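Local coordinates for uncharacterized protein MJ1460 (Methanocaldococcus jannaschii DSM 2661, PDB 2OSO) that is of unknown function but binds a zinc ion and carries a V4R domain, consistent with its assignment to the vinyl-4-reductase family, at residues 133-141 / 151-159. The protein carries 3 engineered substitutions. Numbering follows the deposited sequence.
Engineered in segment 133-141: Tyr133 (natural residue Lys), Tyr134 (natural residue Lys), Tyr135 (natural residue Lys). With ZN (zinc ion), chain B.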
loop_
_atom_site.group_PDB
_atom_site.type_symbol
_atom_site.label_atom_id
_atom_site.label_comp_id
_atom_site.label_asym_id
_atom_site.label_seq_id
_atom_site.Cartn_x
_atom_site.Cartn_y
_atom_site.Cartn_z
ATOM N N TYR A 133 6.145 -24.223 -10.355
ATOM C CA TYR A 133 4.963 -25.067 -10.244
ATOM C C TYR A 133 4.723 -25.626 -8.855
ATOM O O TYR A 133 3.553 -25.692 -8.408
ATOM C CB TYR A 133 4.942 -26.216 -11.275
ATOM C CG TYR A 133 3.633 -26.974 -11.298
ATOM C CD1 TYR A 133 2.518 -26.424 -11.911
ATOM C CD2 TYR A 133 3.508 -28.228 -10.708
ATOM C CE1 TYR A 133 1.304 -27.070 -11.925
ATOM C CE2 TYR A 133 2.271 -28.896 -10.713
ATOM C CZ TYR A 133 1.178 -28.308 -11.322
ATOM O OH TYR A 133 -0.062 -28.935 -11.394
ATOM N N TYR A 134 5.791 -26.055 -8.200
ATOM C CA TYR A 134 5.704 -26.627 -6.842
ATOM C C TYR A 134 5.145 -25.634 -5.835
ATOM O O TYR A 134 5.242 -24.422 -6.041
ATOM C CB TYR A 134 7.075 -27.093 -6.341
ATOM C CG TYR A 134 7.799 -28.016 -7.280
ATOM C CD1 TYR A 134 7.175 -29.152 -7.774
ATOM C CD2 TYR A 134 9.105 -27.758 -7.663
ATOM C CE1 TYR A 134 7.835 -30.026 -8.645
ATOM C CE2 TYR A 134 9.779 -28.615 -8.518
ATOM C CZ TYR A 134 9.143 -29.753 -8.999
ATOM O OH TYR A 134 9.805 -30.611 -9.851
ATOM N N TYR A 135 4.520 -26.164 -4.773
ATOM C CA TYR A 135 4.165 -25.379 -3.585
ATOM C C TYR A 135 5.449 -25.142 -2.844
ATOM O O TYR A 135 6.221 -26.087 -2.643
ATOM C CB TYR A 135 3.246 -26.132 -2.617
ATOM C CG TYR A 135 1.890 -26.471 -3.169
ATOM C CD1 TYR A 135 1.069 -25.482 -3.731
ATOM C CD2 TYR A 135 1.402 -27.768 -3.091
ATOM C CE1 TYR A 135 -0.196 -25.789 -4.238
ATOM C CE2 TYR A 135 0.127 -28.087 -3.607
ATOM C CZ TYR A 135 -0.664 -27.082 -4.159
ATOM O OH TYR A 135 -1.933 -27.391 -4.647
ATOM N N PHE A 136 5.683 -23.895 -2.432
ATOM C CA PHE A 136 6.848 -23.526 -1.620
ATOM C C PHE A 136 6.446 -22.925 -0.290
ATOM O O PHE A 136 5.436 -22.190 -0.201
ATOM C CB PHE A 136 7.739 -22.524 -2.349
ATOM C CG PHE A 136 8.467 -23.100 -3.545
ATOM C CD1 PHE A 136 9.708 -23.702 -3.405
ATOM C CD2 PHE A 136 7.877 -23.075 -4.813
ATOM C CE1 PHE A 136 10.368 -24.241 -4.498
ATOM C CE2 PHE A 136 8.544 -23.620 -5.933
ATOM C CZ PHE A 136 9.782 -24.192 -5.766
ATOM N N VAL A 137 7.238 -23.218 0.754
ATOM C CA VAL A 137 7.194 -22.438 1.988
ATOM C C VAL A 137 8.512 -21.677 2.191
ATOM O O VAL A 137 9.575 -22.250 2.100
ATOM C CB VAL A 137 6.943 -23.316 3.224
ATOM C CG1 VAL A 137 7.114 -22.519 4.469
ATOM C CG2 VAL A 137 5.509 -23.939 3.150
ATOM N N VAL A 138 8.413 -20.378 2.457
ATOM C CA VAL A 138 9.582 -19.488 2.575
ATOM C C VAL A 138 9.585 -18.890 3.973
ATOM O O VAL A 138 8.586 -18.299 4.434
ATOM C CB VAL A 138 9.564 -18.399 1.470
ATOM C CG1 VAL A 138 10.808 -17.411 1.553
ATOM C CG2 VAL A 138 9.480 -19.070 0.088
ATOM N N ASN A 139 10.697 -19.086 4.673
ATOM C CA ASN A 139 10.829 -18.676 6.035
ATOM C C ASN A 139 12.084 -17.797 6.197
ATOM O O ASN A 139 13.166 -18.189 5.837
ATOM C CB ASN A 139 10.888 -19.916 6.919
ATOM C CG ASN A 139 11.065 -19.587 8.387
ATOM O OD1 ASN A 139 10.384 -18.700 8.941
ATOM N ND2 ASN A 139 11.945 -20.328 9.049
ATOM N N GLU A 140 11.912 -16.598 6.730
ATOM C CA GLU A 140 13.001 -15.657 6.827
ATOM C C GLU A 140 13.709 -16.033 8.115
ATOM O O GLU A 140 13.085 -16.074 9.171
ATOM C CB GLU A 140 12.515 -14.178 6.844
ATOM C CG GLU A 140 13.677 -13.172 6.809
ATOM C CD GLU A 140 13.219 -11.729 6.823
ATOM O OE1 GLU A 140 12.076 -11.474 7.243
ATOM O OE2 GLU A 140 14.013 -10.838 6.442
ATOM N N VAL A 141 15.005 -16.314 8.004
ATOM C CA VAL A 141 15.803 -16.798 9.126
ATOM C C VAL A 141 16.832 -15.776 9.574
ATOM O O VAL A 141 17.351 -15.888 10.672
ATOM C CB VAL A 141 16.481 -18.167 8.742
ATOM C CG1 VAL A 141 15.404 -19.271 8.365
ATOM C CG2 VAL A 141 17.485 -17.972 7.563
ATOM N N CYS A 151 18.913 -9.665 4.405
ATOM C CA CYS A 151 17.922 -10.643 4.876
ATOM C C CYS A 151 18.169 -11.971 4.163
ATOM O O CYS A 151 18.577 -11.975 2.988
ATOM C CB CYS A 151 16.507 -10.172 4.634
ATOM S SG CYS A 151 16.020 -8.485 5.289
ATOM N N VAL A 152 17.888 -13.071 4.857
ATOM C CA VAL A 152 18.069 -14.417 4.346
ATOM C C VAL A 152 16.793 -15.233 4.527
ATOM O O VAL A 152 16.232 -15.334 5.619
ATOM C CB VAL A 152 19.236 -15.132 5.012
ATOM C CG1 VAL A 152 19.382 -16.558 4.445
ATOM C CG2 VAL A 152 20.531 -14.338 4.861
ATOM N N PHE A 153 16.380 -15.834 3.417
ATOM C CA PHE A 153 15.172 -16.648 3.341
ATOM C C PHE A 153 15.520 -18.098 2.976
ATOM O O PHE A 153 16.230 -18.355 1.995
ATOM C CB PHE A 153 14.217 -16.069 2.306
ATOM C CG PHE A 153 13.836 -14.598 2.543
ATOM C CD1 PHE A 153 14.637 -13.565 2.034
ATOM C CD2 PHE A 153 12.676 -14.263 3.220
ATOM C CE1 PHE A 153 14.279 -12.204 2.214
ATOM C CE2 PHE A 153 12.320 -12.885 3.435
ATOM C CZ PHE A 153 13.102 -11.870 2.889
ATOM N N GLU A 154 14.963 -19.017 3.756
ATOM C CA GLU A 154 15.007 -20.462 3.529
ATOM C C GLU A 154 13.794 -20.875 2.654
ATOM O O GLU A 154 12.634 -20.558 3.021
ATOM C CB GLU A 154 14.849 -21.108 4.898
ATOM C CG GLU A 154 15.574 -22.330 5.197
ATOM C CD GLU A 154 15.732 -22.451 6.728
ATOM O OE1 GLU A 154 14.687 -22.273 7.438
ATOM O OE2 GLU A 154 16.874 -22.620 7.219
ATOM N N VAL A 155 14.054 -21.530 1.507
ATOM C CA VAL A 155 12.996 -21.940 0.554
ATOM C C VAL A 155 12.851 -23.450 0.562
ATOM O O VAL A 155 13.806 -24.168 0.237
ATOM C CB VAL A 155 13.282 -21.495 -0.921
ATOM C CG1 VAL A 155 12.102 -21.912 -1.876
ATOM C CG2 VAL A 155 13.536 -20.008 -1.002
ATOM N N LYS A 156 11.646 -23.921 0.874
ATOM C CA LYS A 156 11.333 -25.329 1.016
ATOM C C LYS A 156 10.216 -25.715 0.082
ATOM O O LYS A 156 9.211 -25.020 -0.050
ATOM C CB LYS A 156 10.858 -25.639 2.416
ATOM C CG LYS A 156 11.964 -25.680 3.460
ATOM C CD LYS A 156 11.380 -25.757 4.874
ATOM C CE LYS A 156 10.624 -24.471 5.264
ATOM N NZ LYS A 156 11.301 -23.156 4.896
ATOM N N GLU A 157 10.388 -26.856 -0.554
ATOM C CA GLU A 157 9.404 -27.382 -1.468
ATOM C C GLU A 157 8.507 -28.264 -0.608
ATOM O O GLU A 157 9.009 -29.036 0.228
ATOM C CB GLU A 157 10.161 -28.188 -2.523
ATOM C CG GLU A 157 9.473 -28.400 -3.789
ATOM C CD GLU A 157 10.166 -29.448 -4.650
ATOM O OE1 GLU A 157 11.317 -29.210 -5.083
ATOM O OE2 GLU A 157 9.528 -30.484 -4.919
ATOM N N VAL A 158 7.196 -28.183 -0.794
ATOM C CA VAL A 158 6.269 -28.909 0.042
ATOM C C VAL A 158 5.140 -29.535 -0.782
ATOM O O VAL A 158 4.782 -29.020 -1.845
ATOM C CB VAL A 158 5.668 -27.952 1.133
ATOM C CG1 VAL A 158 6.778 -27.443 2.084
ATOM C CG2 VAL A 158 4.923 -26.772 0.507
ATOM N N ASP A 159 4.569 -30.638 -0.286
ATOM C CA ASP A 159 3.278 -31.155 -0.813
ATOM C C ASP A 159 2.174 -31.138 0.248
ATOM O O ASP A 159 1.273 -30.288 0.212
ATOM C CB ASP A 159 3.411 -32.563 -1.413
ATOM C CG ASP A 159 4.655 -33.286 -0.949
ATOM O OD1 ASP A 159 5.756 -32.985 -1.480
ATOM O OD2 ASP A 159 4.532 -34.158 -0.062
HETATM ZN ZN ZN B . 14.253 -8.983 6.660
HETATM O O HOH W 1 4.988 -29.144 -4.652
#
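Glu140 lays its CG over one face of the Phe153 ring in a CH-pi contact, 4.1 Å from CG to the ring centroid. With CG anti to the backbone N (chi1 -174°) and the next bond straight, the carboxylate passes nearly parallel to the ring and delivers OE2 to the zinc ion at 1.9 Å. Cys151 SG binds the same ion at 2.3 Å, a soft sulfur ligand beside a hard carboxylate oxygen; His117 and Cys143 complete the site. Along the same buried face, Val138 CG1 meets Phe153 CB at 3.7 Å, and Val155 CG1 reaches Phe136 CD1 at 3.4 Å. Apolar residues suit this face: Phe136, Val138 and Phe153 pack against helix 118-132, Val155 against Ile100. The segments form an antiparallel beta hairpin in the V4R domain; paired backbone hydrogen bonds join Val137 with Lys156 and Asn139 with Glu154. The other face is looser, and polar Asn139, Glu154 and Lys156 suit its exposure to solvent. Two turns near the end of the Lys156 chain (chi3 -67°) bring NZ back to a weak 3.4 Å hydrogen bond with Val137 O, while the Val137 and Val158 side chains cross at about a right angle. At the exposed end of the hairpin, Glu157, on the Phe136 side, stacks its carboxylate on the ring of engineered Tyr134, planes 6° apart; a water links N of engineered Tyr135 to Val158 O.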